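Alpha-1,3-glucanase (Streptomyces thermodiastaticus, PDB 7C7D) hydrolyses the alpha-1,3-glucosidic linkages of alpha-1,3-glucan, probably binding the polysaccharide along its right-handed beta-helix as other GH87 enzymes do. Local coordinates at residues S85-R90 / T189-D194; G81-E86 / H160-T165; V514-V519 / P537-F542; A501-S506 / Q533-G538. All coordinates share one frame; numbering follows the deposited sequence.

Contact 1: S85-R90 / T189-D194; sequences SEASGR and TVDVAD. With CA (calcium ion), chain C.
D191 grips a calcium ion twice, through its backbone O and its carboxylate OD1, while the other carboxylate oxygen reaches across to S88, itself a calcium ligand through its carbonyl. The carboxylate bond to the metal, D191 OD1 to calcium, is 2.3 Å; the backbone bond from D191 O is 2.6 Å. From the loop 85-90, S88 O meets the ion at 2.4 Å. The hydrogen bond from S88 N to D191 OD2 spans 2.8 Å; it is nearly straight and arrives on the syn side, 15° out of the carboxylate plane. Because CG of D191 lies anti to its own N (chi1 180°), the carboxylate stands beside the carbonyl carbon, and one residue offers the metal its backbone O and OD1 together, while OD2 faces S88 N. Methyl and methylene groups line this polar core: A87 CB packs 3.5 Å from D191 OD1, and S88 CB touches V192 CG1 at 4.0 Å. E63, E65 and Q91 complete the site in this beta-sandwich domain. With S88 O and D191 OD1 only 3.2 Å apart, two acceptors share the cation between them. The ion thus ties an irregular loop to strand 188-196, and its charge probably keeps the D191 carboxylate ionised.

Contact 2: G81-E86 / H160-T165; sequences GTLASE and HFYDNT
The backbones of 81-86 and 160-165 approach without forming a strand pair: L83 and F161 mark the nearest point, their CA atoms 6.8 Å apart. Residues 83-85 have helical backbone angles without regular helical bonding, whereas 160-162 are irregular and run on into the strand that holds 163-165. The link is made mainly by side chains meeting main-chain groups.

E86 reaches the 160-162 backbone with its carboxylate. Its OE1 accepts from F161 N at 2.8 Å, on the syn side but 23° out of the carboxylate plane, and OE2 accepts from H160 N at 2.9 Å through its syn lone pair. A water donates to E86 OE1 and accepts from Y162 N, so three successive amides are tied directly or indirectly to one carboxylate. E86 OE2 lies over one face of the F161 ring, the carboxylate plane turned 32° from the ring. T82 O approaches the ring's edge, 3.5 Å from F161 CE2.

Y162 answers in the reverse direction, its hydroxyl OH donating to L83 O at 2.9 Å from above the carbonyl plane, not along a lone pair. L83, with CG anti to its N (chi1 -172°), brings CD1 within 3.7 Å of both F161 CB and Y162 CZ. Within the loop, T82 OG1 accepts from S85 N in an ST motif and is also hydrogen-bonded to T79 O.

Two amides and a water donate to buried E86 and would probably favour its ionised form, while the tyrosine bond holds the loop at L83 as well, joining two irregular parts of the N-terminal domain.

Contact 3: V514-V519 / P537-F542; sequences VKNVTV and PGEATF
Main-chain hydrogen bonds join V514-V519 to P537-F542 as parallel strands of neighbouring coils in the right-handed beta-helix, the short axes 23° apart. V514 is held at both ends, its N donating to P537 O and its O accepting from E539 N, each at 2.9 Å. After the corner at N516 the pairing resumes: T541 N donates to V517 O at 3.1 Å, and T541 O accepts from V519 N at 2.8 Å.

One side chain bridges the corner. E539 OE1 takes the amide hydrogen of N516 N at 2.9 Å, almost straight but from 45° above the carboxylate plane. With CG between N and the carbonyl carbon (chi1 54°) and a second bend at chi2, the acid folds back over the neighbouring coil. Water also ties E539 OE2 to V517 O.

Apolar contacts occupy the face of V517, V519, A540 and F542. V519 CB meets F542 CD2 at 3.7 Å, and V517 CB lies 4.0 Å from A540 CB; F502 and F504 of strand 502-505 lie against V519 from within the coil.

Where the turn interrupts the ladder, then, a carboxylate takes over the acceptor role of a backbone carbonyl, and the partly exposed corner keeps its amide bonded.

Contact 4: A501-S506 / Q533-G538; sequences AFEFVS and QAEAPG
Q533, F504 and A536 have more surface buried here than any other residue in this rung of a right-handed parallel beta-helix, where strand 502-505 stacks on strand 530-534 of the next coil. Q533 is gripped through its backbone: its N donates to F502 O at 2.8 Å, and its O accepts from F504 N at 2.9 Å. The side chain, extended with CG anti to N (chi1 -179°), runs alongside E503 in the same direction, with carboxylate and amide planes 50° apart. Q533 NE2 donates to E535 OE1 at 2.8 Å and also to P470 O, while E503 OE1 accepts from G472 N. The bond from Q533 NE2 to E535 OE1 probably eases the closeness of two acids, E503 OE2 and E535 OE1 being 3.8 Å apart.

F504 points to the other face of the sheet with A534, where V517 and V476 pack against it. Its carbonyl is the busier end: F504 O accepts from E535 N at 2.8 Å and, weakly, from A536 N, as 533-538 leaves its strand. A water links that oxygen to A536 O as well.

A536 turns its methyl toward 501-506, where A536 CB rests 3.6 Å from both S506 N and V505 C.

How the contacts relate
The four contacts fall into two pairs, one in each domain. Contacts 1 and 2, centred 7 Å apart, start from the same loop between strands 72-74 and 92-95 and share S85 and E86; A87 CB packs against the Y162 hydroxyl between them. Contact 1 joins the loop to strand 188-196, contact 2 to the residues leading into strand 163-169 of the same antiparallel sheet. Contacts 4 and 3 follow, 30 to 36 Å away, their centres 9 Å apart; contact 4 opens first, and both end around P537 and G538. They lie on different parallel sheets of the last beta-helix coils and meet inside through F504 and F542. Thus calcium and a buried carboxylate fasten one loop to the N-terminal domain, while stacked coils build the helix.

Contact 1: S85-R90 / T189-D194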
loop_
_atom_site.group_PDB
_atom_site.type_symbol
_atom_site.label_atom_id
_atom_site.label_comp_id
_atom_site.label_asym_id
_atom_site.label_seq_id
_atom_site.Cartn_x
_atom_site.Cartn_y
_atom_site.Cartn_z
ATOM N N SER A 85 6.640 -15.643 -0.430
ATOM C CA SER A 85 7.222 -14.320 -0.651
ATOM C C SER A 85 6.192 -13.216 -0.514
ATOM O O SER A 85 6.548 -12.091 -0.143
ATOM C CB SER A 85 7.906 -14.233 -2.020
ATOM O OG SER A 85 6.959 -14.201 -3.087
ATOM N N GLU A 86 4.924 -13.508 -0.812
ATOM C CA GLU A 86 3.872 -12.505 -0.725
ATOM C C GLU A 86 3.192 -12.470 0.636
ATOM O O GLU A 86 2.281 -11.666 0.837
ATOM C CB GLU A 86 2.821 -12.700 -1.826
ATOM C CG GLU A 86 3.266 -12.245 -3.216
ATOM C CD GLU A 86 2.109 -12.056 -4.181
ATOM O OE1 GLU A 86 0.966 -12.376 -3.809
ATOM O OE2 GLU A 86 2.353 -11.588 -5.315
ATOM N N ALA A 87 3.599 -13.323 1.569
ATOM C CA ALA A 87 3.016 -13.309 2.901
ATOM C C ALA A 87 3.664 -12.236 3.766
ATOM O O ALA A 87 4.870 -11.993 3.681
ATOM C CB ALA A 87 3.212 -14.670 3.567
ATOM N N SER A 88 2.852 -11.592 4.602
ATOM C CA SER A 88 3.379 -10.743 5.663
ATOM C C SER A 88 4.379 -11.542 6.492
ATOM O O SER A 88 4.096 -12.668 6.907
ATOM C CB SER A 88 2.213 -10.282 6.537
ATOM O OG SER A 88 2.618 -9.295 7.469
ATOM N N GLY A 89 5.563 -10.969 6.718
ATOM C CA GLY A 89 6.609 -11.703 7.402
ATOM C C GLY A 89 7.247 -12.808 6.594
ATOM O O GLY A 89 8.081 -13.545 7.134
ATOM N N ARG A 90 6.871 -12.959 5.324
ATOM C CA ARG A 90 7.366 -14.008 4.438
ATOM C C ARG A 90 7.006 -15.403 4.926
ATOM O O ARG A 90 7.630 -16.382 4.509
ATOM C CB ARG A 90 8.871 -13.892 4.162
ATOM C CG ARG A 90 9.323 -12.488 3.848
ATOM C CD ARG A 90 8.580 -11.871 2.652
ATOM N NE ARG A 90 9.109 -10.528 2.449
ATOM C CZ ARG A 90 9.314 -9.939 1.279
ATOM N NH1 ARG A 90 8.974 -10.541 0.142
ATOM N NH2 ARG A 90 9.877 -8.736 1.258
ATOM N N THR A 189 -4.242 -21.182 3.274
ATOM C CA THR A 189 -2.970 -20.697 3.788
ATOM C C THR A 189 -3.241 -19.355 4.455
ATOM O O THR A 189 -3.585 -18.379 3.783
ATOM C CB THR A 189 -1.945 -20.598 2.665
ATOM O OG1 THR A 189 -1.721 -21.918 2.146
ATOM C CG2 THR A 189 -0.625 -20.038 3.185
ATOM N N VAL A 190 -3.134 -19.323 5.781
ATOM C CA VAL A 190 -3.458 -18.137 6.568
ATOM C C VAL A 190 -2.183 -17.350 6.831
ATOM O O VAL A 190 -1.204 -17.891 7.357
ATOM C CB VAL A 190 -4.157 -18.525 7.882
ATOM C CG1 VAL A 190 -4.529 -17.277 8.671
ATOM C CG2 VAL A 190 -5.405 -19.367 7.593
ATOM N N ASP A 191 -2.200 -16.065 6.482
ATOM C CA ASP A 191 -1.009 -15.224 6.596
ATOM C C ASP A 191 -0.971 -14.446 7.911
ATOM O O ASP A 191 0.017 -14.505 8.657
ATOM C CB ASP A 191 -0.989 -14.266 5.404
ATOM C CG ASP A 191 0.201 -13.335 5.413
ATOM O OD1 ASP A 191 1.144 -13.552 6.218
ATOM O OD2 ASP A 191 0.195 -12.384 4.596
ATOM N N VAL A 192 -2.032 -13.690 8.186
ATOM C CA VAL A 192 -2.066 -12.734 9.289
ATOM C C VAL A 192 -3.534 -12.416 9.534
ATOM O O VAL A 192 -4.350 -12.446 8.609
ATOM C CB VAL A 192 -1.223 -11.470 8.953
ATOM C CG1 VAL A 192 -1.639 -10.835 7.622
ATOM C CG2 VAL A 192 -1.273 -10.447 10.096
ATOM N N ALA A 193 -3.877 -12.140 10.788
ATOM C CA ALA A 193 -5.232 -11.764 11.162
ATOM C C ALA A 193 -5.209 -10.427 11.887
ATOM O O ALA A 193 -4.329 -10.177 12.718
ATOM C CB ALA A 193 -5.873 -12.831 12.058
ATOM N N ASP A 194 -6.178 -9.570 11.571
ATOM C CA ASP A 194 -6.311 -8.251 12.182
ATOM C C ASP A 194 -7.513 -8.265 13.118
ATOM O O ASP A 194 -8.605 -8.696 12.729
ATOM C CB ASP A 194 -6.532 -7.160 11.128
ATOM C CG ASP A 194 -5.507 -7.180 10.006
ATOM O OD1 ASP A 194 -4.350 -7.589 10.222
ATOM O OD2 ASP A 194 -5.877 -6.762 8.888
HETATM CA CA CA C . 2.472 -14.050 7.991
#

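Contact 2: G81-E86 / H160-T165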
loop_
_atom_site.group_PDB
_atom_site.type_symbol
_atom_site.label_atom_id
_atom_site.label_comp_id
_atom_site.label_asym_id
_atom_site.label_seq_id
_atom_site.Cartn_x
_atom_site.Cartn_y
_atom_site.Cartn_z
ATOM N N GLY A 81 7.712 -14.771 -6.874
ATOM C CA GLY A 81 6.684 -15.643 -7.387
ATOM C C GLY A 81 6.287 -16.795 -6.492
ATOM O O GLY A 81 5.404 -17.572 -6.873
ATOM N N THR A 82 6.901 -16.938 -5.320
ATOM C CA THR A 82 6.516 -17.989 -4.390
ATOM C C THR A 82 5.396 -17.517 -3.469
ATOM O O THR A 82 5.252 -16.327 -3.179
ATOM C CB THR A 82 7.710 -18.448 -3.543
ATOM O OG1 THR A 82 8.165 -17.366 -2.717
ATOM C CG2 THR A 82 8.849 -18.954 -4.437
ATOM N N LEU A 83 4.615 -18.482 -2.980
ATOM C CA LEU A 83 3.522 -18.155 -2.072
ATOM C C LEU A 83 4.033 -17.472 -0.809
ATOM O O LEU A 83 3.454 -16.475 -0.356
ATOM C CB LEU A 83 2.744 -19.424 -1.728
ATOM C CG LEU A 83 1.450 -19.267 -0.933
ATOM C CD1 LEU A 83 0.466 -18.348 -1.636
ATOM C CD2 LEU A 83 0.826 -20.641 -0.702
ATOM N N ALA A 84 5.122 -17.984 -0.228
ATOM C CA ALA A 84 5.638 -17.378 0.996
ATOM C C ALA A 84 6.128 -15.952 0.770
ATOM O O ALA A 84 6.031 -15.116 1.676
ATOM C CB ALA A 84 6.755 -18.238 1.582
ATOM N N SER A 85 6.640 -15.643 -0.430
ATOM C CA SER A 85 7.222 -14.320 -0.651
ATOM C C SER A 85 6.192 -13.216 -0.514
ATOM O O SER A 85 6.548 -12.091 -0.143
ATOM C CB SER A 85 7.906 -14.233 -2.020
ATOM O OG SER A 85 6.959 -14.201 -3.087
ATOM N N GLU A 86 4.924 -13.508 -0.812
ATOM C CA GLU A 86 3.872 -12.505 -0.725
ATOM C C GLU A 86 3.192 -12.470 0.636
ATOM O O GLU A 86 2.281 -11.666 0.837
ATOM C CB GLU A 86 2.821 -12.700 -1.826
ATOM C CG GLU A 86 3.266 -12.245 -3.216
ATOM C CD GLU A 86 2.109 -12.056 -4.181
ATOM O OE1 GLU A 86 0.966 -12.376 -3.809
ATOM O OE2 GLU A 86 2.353 -11.588 -5.315
ATOM N N HIS A 160 -0.221 -11.758 -6.633
ATOM C CA HIS A 160 -1.508 -11.462 -6.003
ATOM C C HIS A 160 -2.184 -12.746 -5.509
ATOM O O HIS A 160 -3.354 -13.002 -5.796
ATOM C CB HIS A 160 -2.407 -10.681 -6.971
ATOM C CG HIS A 160 -3.356 -9.730 -6.319
ATOM N ND1 HIS A 160 -2.955 -8.544 -5.737
ATOM C CD2 HIS A 160 -4.705 -9.766 -6.209
ATOM C CE1 HIS A 160 -4.016 -7.906 -5.276
ATOM N NE2 HIS A 160 -5.091 -8.623 -5.554
ATOM N N PHE A 161 -1.429 -13.565 -4.771
ATOM C CA PHE A 161 -1.925 -14.870 -4.342
ATOM C C PHE A 161 -2.904 -14.778 -3.183
ATOM O O PHE A 161 -3.718 -15.691 -2.994
ATOM C CB PHE A 161 -0.764 -15.755 -3.896
ATOM C CG PHE A 161 0.347 -15.842 -4.897
ATOM C CD1 PHE A 161 0.083 -16.145 -6.224
ATOM C CD2 PHE A 161 1.659 -15.621 -4.512
ATOM C CE1 PHE A 161 1.113 -16.226 -7.142
ATOM C CE2 PHE A 161 2.683 -15.690 -5.425
ATOM C CZ PHE A 161 2.412 -15.998 -6.744
ATOM N N TYR A 162 -2.814 -13.725 -2.380
ATOM C CA TYR A 162 -3.597 -13.602 -1.164
ATOM C C TYR A 162 -4.812 -12.718 -1.404
ATOM O O TYR A 162 -4.993 -12.129 -2.472
ATOM C CB TYR A 162 -2.726 -13.061 -0.008
ATOM C CG TYR A 162 -1.637 -14.033 0.415
ATOM C CD1 TYR A 162 -0.431 -14.091 -0.270
ATOM C CD2 TYR A 162 -1.832 -14.911 1.485
ATOM C CE1 TYR A 162 0.556 -14.992 0.091
ATOM C CE2 TYR A 162 -0.861 -15.827 1.850
ATOM C CZ TYR A 162 0.333 -15.858 1.148
ATOM O OH TYR A 162 1.300 -16.767 1.506
ATOM N N ASP A 163 -5.645 -12.631 -0.374
ATOM C CA ASP A 163 -6.898 -11.901 -0.382
ATOM C C ASP A 163 -7.240 -11.667 1.081
ATOM O O ASP A 163 -6.685 -12.320 1.966
ATOM C CB ASP A 163 -7.978 -12.756 -1.056
ATOM C CG ASP A 163 -9.268 -12.022 -1.251
ATOM O OD1 ASP A 163 -9.214 -10.874 -1.728
ATOM O OD2 ASP A 163 -10.335 -12.612 -0.942
ATOM N N ASN A 164 -8.156 -10.735 1.332
ATOM C CA ASN A 164 -8.583 -10.418 2.688
ATOM C C ASN A 164 -10.074 -10.669 2.820
ATOM O O ASN A 164 -10.870 -10.225 1.983
ATOM C CB ASN A 164 -8.236 -8.979 3.061
ATOM C CG ASN A 164 -6.754 -8.800 3.328
ATOM O OD1 ASN A 164 -6.311 -8.847 4.472
ATOM N ND2 ASN A 164 -5.974 -8.627 2.262
ATOM N N THR A 165 -10.446 -11.377 3.874
ATOM C CA THR A 165 -11.837 -11.666 4.164
ATOM C C THR A 165 -12.131 -11.205 5.584
ATOM O O THR A 165 -11.279 -11.321 6.472
ATOM C CB THR A 165 -12.121 -13.164 3.965
ATOM O OG1 THR A 165 -13.510 -13.416 4.173
ATOM C CG2 THR A 165 -11.285 -14.030 4.907
HETATM O O HOH W 1 -1.072 -11.362 -2.357
#

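Contact 3: V514-V519 / P537-F542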
loop_
_atom_site.group_PDB
_atom_site.type_symbol
_atom_site.label_atom_id
_atom_site.label_comp_id
_atom_site.label_asym_id
_atom_site.label_seq_id
_atom_site.Cartn_x
_atom_site.Cartn_y
_atom_site.Cartn_z
ATOM N N VAL A 514 23.170 11.427 -9.139
ATOM C CA VAL A 514 22.449 11.513 -7.878
ATOM C C VAL A 514 23.268 12.457 -7.010
ATOM O O VAL A 514 24.413 12.158 -6.660
ATOM C CB VAL A 514 22.282 10.139 -7.219
ATOM C CG1 VAL A 514 21.748 10.304 -5.800
ATOM C CG2 VAL A 514 21.348 9.268 -8.043
ATOM N N LYS A 515 22.692 13.611 -6.691
ATOM C CA LYS A 515 23.400 14.661 -5.974
ATOM C C LYS A 515 22.378 15.402 -5.129
ATOM O O LYS A 515 21.172 15.172 -5.244
ATOM C CB LYS A 515 24.084 15.616 -6.957
ATOM C CG LYS A 515 23.151 16.118 -8.052
ATOM C CD LYS A 515 23.802 17.199 -8.901
ATOM C CE LYS A 515 22.838 17.702 -9.969
ATOM N NZ LYS A 515 23.309 18.968 -10.594
ATOM N N ASN A 516 22.872 16.296 -4.268
ATOM C CA ASN A 516 22.013 17.075 -3.371
ATOM C C ASN A 516 21.278 16.184 -2.380
ATOM O O ASN A 516 20.209 16.545 -1.880
ATOM C CB ASN A 516 21.024 17.976 -4.117
ATOM C CG ASN A 516 21.687 18.792 -5.205
ATOM O OD1 ASN A 516 22.711 19.431 -4.974
ATOM N ND2 ASN A 516 21.100 18.782 -6.398
ATOM N N VAL A 517 21.855 15.025 -2.077
ATOM C CA VAL A 517 21.252 14.055 -1.173
ATOM C C VAL A 517 21.972 14.111 0.164
ATOM O O VAL A 517 23.206 14.055 0.217
ATOM C CB VAL A 517 21.336 12.633 -1.754
ATOM C CG1 VAL A 517 20.891 11.586 -0.717
ATOM C CG2 VAL A 517 20.513 12.530 -3.019
ATOM N N THR A 518 21.200 14.216 1.241
ATOM C CA THR A 518 21.712 14.102 2.600
ATOM C C THR A 518 20.947 13.004 3.315
ATOM O O THR A 518 19.712 13.011 3.321
ATOM C CB THR A 518 21.525 15.414 3.364
ATOM O OG1 THR A 518 22.199 16.464 2.666
ATOM C CG2 THR A 518 22.091 15.296 4.779
ATOM N N VAL A 519 21.677 12.054 3.891
ATOM C CA VAL A 519 21.105 11.065 4.793
ATOM C C VAL A 519 21.584 11.427 6.190
ATOM O O VAL A 519 22.795 11.415 6.453
ATOM C CB VAL A 519 21.536 9.641 4.411
ATOM C CG1 VAL A 519 21.020 8.632 5.440
ATOM C CG2 VAL A 519 21.046 9.300 3.015
ATOM N N PRO A 537 26.826 8.164 -10.651
ATOM C CA PRO A 537 27.754 9.257 -10.342
ATOM C C PRO A 537 27.042 10.305 -9.502
ATOM O O PRO A 537 25.813 10.363 -9.447
ATOM C CB PRO A 537 28.117 9.811 -11.723
ATOM C CG PRO A 537 26.917 9.486 -12.573
ATOM C CD PRO A 537 26.379 8.184 -12.058
ATOM N N GLY A 538 27.836 11.140 -8.833
ATOM C CA GLY A 538 27.270 12.228 -8.056
ATOM C C GLY A 538 27.908 12.370 -6.688
ATOM O O GLY A 538 29.119 12.179 -6.542
ATOM N N GLU A 539 27.109 12.712 -5.679
ATOM C CA GLU A 539 27.626 12.905 -4.333
ATOM C C GLU A 539 26.476 12.847 -3.341
ATOM O O GLU A 539 25.335 13.193 -3.662
ATOM C CB GLU A 539 28.384 14.238 -4.188
ATOM C CG GLU A 539 27.608 15.485 -4.626
ATOM C CD GLU A 539 26.640 16.012 -3.569
ATOM O OE1 GLU A 539 25.689 16.748 -3.944
ATOM O OE2 GLU A 539 26.824 15.691 -2.368
ATOM N N ALA A 540 26.798 12.427 -2.123
ATOM C CA ALA A 540 25.841 12.460 -1.032
ATOM C C ALA A 540 26.596 12.580 0.276
ATOM O O ALA A 540 27.754 12.166 0.380
ATOM C CB ALA A 540 24.970 11.203 -1.003
ATOM N N THR A 541 25.927 13.140 1.274
ATOM C CA THR A 541 26.482 13.274 2.610
ATOM C C THR A 541 25.711 12.380 3.565
ATOM O O THR A 541 24.475 12.347 3.537
ATOM C CB THR A 541 26.382 14.726 3.077
ATOM O OG1 THR A 541 27.127 15.551 2.177
ATOM C CG2 THR A 541 26.937 14.891 4.493
ATOM N N PHE A 542 26.446 11.660 4.409
ATOM C CA PHE A 542 25.865 10.753 5.389
ATOM C C PHE A 542 26.304 11.148 6.789
ATOM O O PHE A 542 27.505 11.258 7.056
ATOM C CB PHE A 542 26.303 9.316 5.120
ATOM C CG PHE A 542 25.892 8.828 3.763
ATOM C CD1 PHE A 542 26.638 9.164 2.641
ATOM C CD2 PHE A 542 24.747 8.073 3.594
ATOM C CE1 PHE A 542 26.263 8.744 1.382
ATOM C CE2 PHE A 542 24.358 7.643 2.322
ATOM C CZ PHE A 542 25.124 7.978 1.226
HETATM O O HOH W 2 24.693 19.740 -2.964
HETATM O O HOH W 3 24.880 16.251 -0.491
#

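Contact 4: A501-S506 / Q533-G538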
loop_
_atom_site.group_PDB
_atom_site.type_symbol
_atom_site.label_atom_id
_atom_site.label_comp_id
_atom_site.label_asym_id
_atom_site.label_seq_id
_atom_site.Cartn_x
_atom_site.Cartn_y
_atom_site.Cartn_z
ATOM N N ALA A 501 20.391 -1.322 2.100
ATOM C CA ALA A 501 19.556 -0.356 2.823
ATOM C C ALA A 501 19.278 0.865 1.951
ATOM O O ALA A 501 18.149 1.070 1.499
ATOM C CB ALA A 501 20.196 0.006 4.167
ATOM N N PHE A 502 20.298 1.679 1.698
ATOM C CA PHE A 502 20.175 2.861 0.851
ATOM C C PHE A 502 20.784 2.564 -0.513
ATOM O O PHE A 502 21.903 2.046 -0.591
ATOM C CB PHE A 502 20.917 4.053 1.465
ATOM C CG PHE A 502 20.384 4.492 2.801
ATOM C CD1 PHE A 502 19.244 5.278 2.887
ATOM C CD2 PHE A 502 21.037 4.136 3.975
ATOM C CE1 PHE A 502 18.756 5.688 4.111
ATOM C CE2 PHE A 502 20.552 4.548 5.209
ATOM C CZ PHE A 502 19.403 5.320 5.273
ATOM N N GLU A 503 20.065 2.911 -1.582
ATOM C CA GLU A 503 20.553 2.722 -2.939
ATOM C C GLU A 503 20.497 4.041 -3.692
ATOM O O GLU A 503 19.488 4.751 -3.643
ATOM C CB GLU A 503 19.708 1.679 -3.677
ATOM C CG GLU A 503 20.105 1.516 -5.134
ATOM C CD GLU A 503 19.162 0.644 -5.936
ATOM O OE1 GLU A 503 18.062 0.301 -5.447
ATOM O OE2 GLU A 503 19.532 0.310 -7.081
ATOM N N PHE A 504 21.588 4.370 -4.376
ATOM C CA PHE A 504 21.667 5.553 -5.222
ATOM C C PHE A 504 22.030 5.067 -6.613
ATOM O O PHE A 504 23.064 4.422 -6.799
ATOM C CB PHE A 504 22.688 6.537 -4.646
ATOM C CG PHE A 504 22.418 6.851 -3.208
ATOM C CD1 PHE A 504 21.327 7.619 -2.859
ATOM C CD2 PHE A 504 23.183 6.293 -2.200
ATOM C CE1 PHE A 504 21.033 7.877 -1.533
ATOM C CE2 PHE A 504 22.895 6.542 -0.874
ATOM C CZ PHE A 504 21.823 7.346 -0.538
ATOM N N VAL A 505 21.149 5.310 -7.578
ATOM C CA VAL A 505 21.262 4.642 -8.864
ATOM C C VAL A 505 20.734 5.576 -9.940
ATOM O O VAL A 505 19.894 6.440 -9.683
ATOM C CB VAL A 505 20.509 3.287 -8.830
ATOM C CG1 VAL A 505 19.009 3.493 -8.648
ATOM C CG2 VAL A 505 20.797 2.450 -10.069
ATOM N N SER A 506 21.239 5.404 -11.155
ATOM C CA SER A 506 20.627 5.981 -12.345
ATOM C C SER A 506 20.123 4.771 -13.124
ATOM O O SER A 506 20.859 4.152 -13.894
ATOM C CB SER A 506 21.633 6.815 -13.111
ATOM O OG SER A 506 20.995 7.610 -14.093
ATOM N N GLN A 533 24.456 1.283 -1.365
ATOM C CA GLN A 533 24.693 0.709 -2.684
ATOM C C GLN A 533 24.704 1.886 -3.658
ATOM O O GLN A 533 23.646 2.390 -4.042
ATOM C CB GLN A 533 23.589 -0.290 -3.006
ATOM C CG GLN A 533 23.718 -0.993 -4.346
ATOM C CD GLN A 533 22.589 -1.977 -4.581
ATOM O OE1 GLN A 533 22.301 -2.827 -3.733
ATOM N NE2 GLN A 533 21.941 -1.867 -5.731
ATOM N N ALA A 534 25.901 2.357 -4.012
ATOM C CA ALA A 534 26.084 3.563 -4.815
ATOM C C ALA A 534 26.492 3.170 -6.229
ATOM O O ALA A 534 27.608 2.688 -6.454
ATOM C CB ALA A 534 27.124 4.486 -4.188
ATOM N N GLU A 535 25.592 3.396 -7.181
ATOM C CA GLU A 535 25.808 3.002 -8.561
ATOM C C GLU A 535 25.625 4.138 -9.554
ATOM O O GLU A 535 25.799 3.920 -10.756
ATOM C CB GLU A 535 24.878 1.846 -8.929
ATOM C CG GLU A 535 25.138 0.625 -8.096
ATOM C CD GLU A 535 24.234 -0.509 -8.472
ATOM O OE1 GLU A 535 23.111 -0.560 -7.937
ATOM O OE2 GLU A 535 24.636 -1.328 -9.323
ATOM N N ALA A 536 25.255 5.305 -9.104
ATOM C CA ALA A 536 25.189 6.483 -9.947
ATOM C C ALA A 536 26.388 7.374 -9.677
ATOM O O ALA A 536 26.936 7.359 -8.574
ATOM C CB ALA A 536 23.932 7.290 -9.623
ATOM N N PRO A 537 26.826 8.164 -10.651
ATOM C CA PRO A 537 27.754 9.257 -10.342
ATOM C C PRO A 537 27.042 10.305 -9.502
ATOM O O PRO A 537 25.813 10.363 -9.447
ATOM C CB PRO A 537 28.117 9.811 -11.723
ATOM C CG PRO A 537 26.917 9.486 -12.573
ATOM C CD PRO A 537 26.379 8.184 -12.058
ATOM N N GLY A 538 27.836 11.140 -8.833
ATOM C CA GLY A 538 27.270 12.228 -8.056
ATOM C C GLY A 538 27.908 12.370 -6.688
ATOM O O GLY A 538 29.119 12.179 -6.542
HETATM O O HOH W 4 25.526 6.541 -6.304
HETATM O O HOH W 5 23.401 3.870 -12.110
#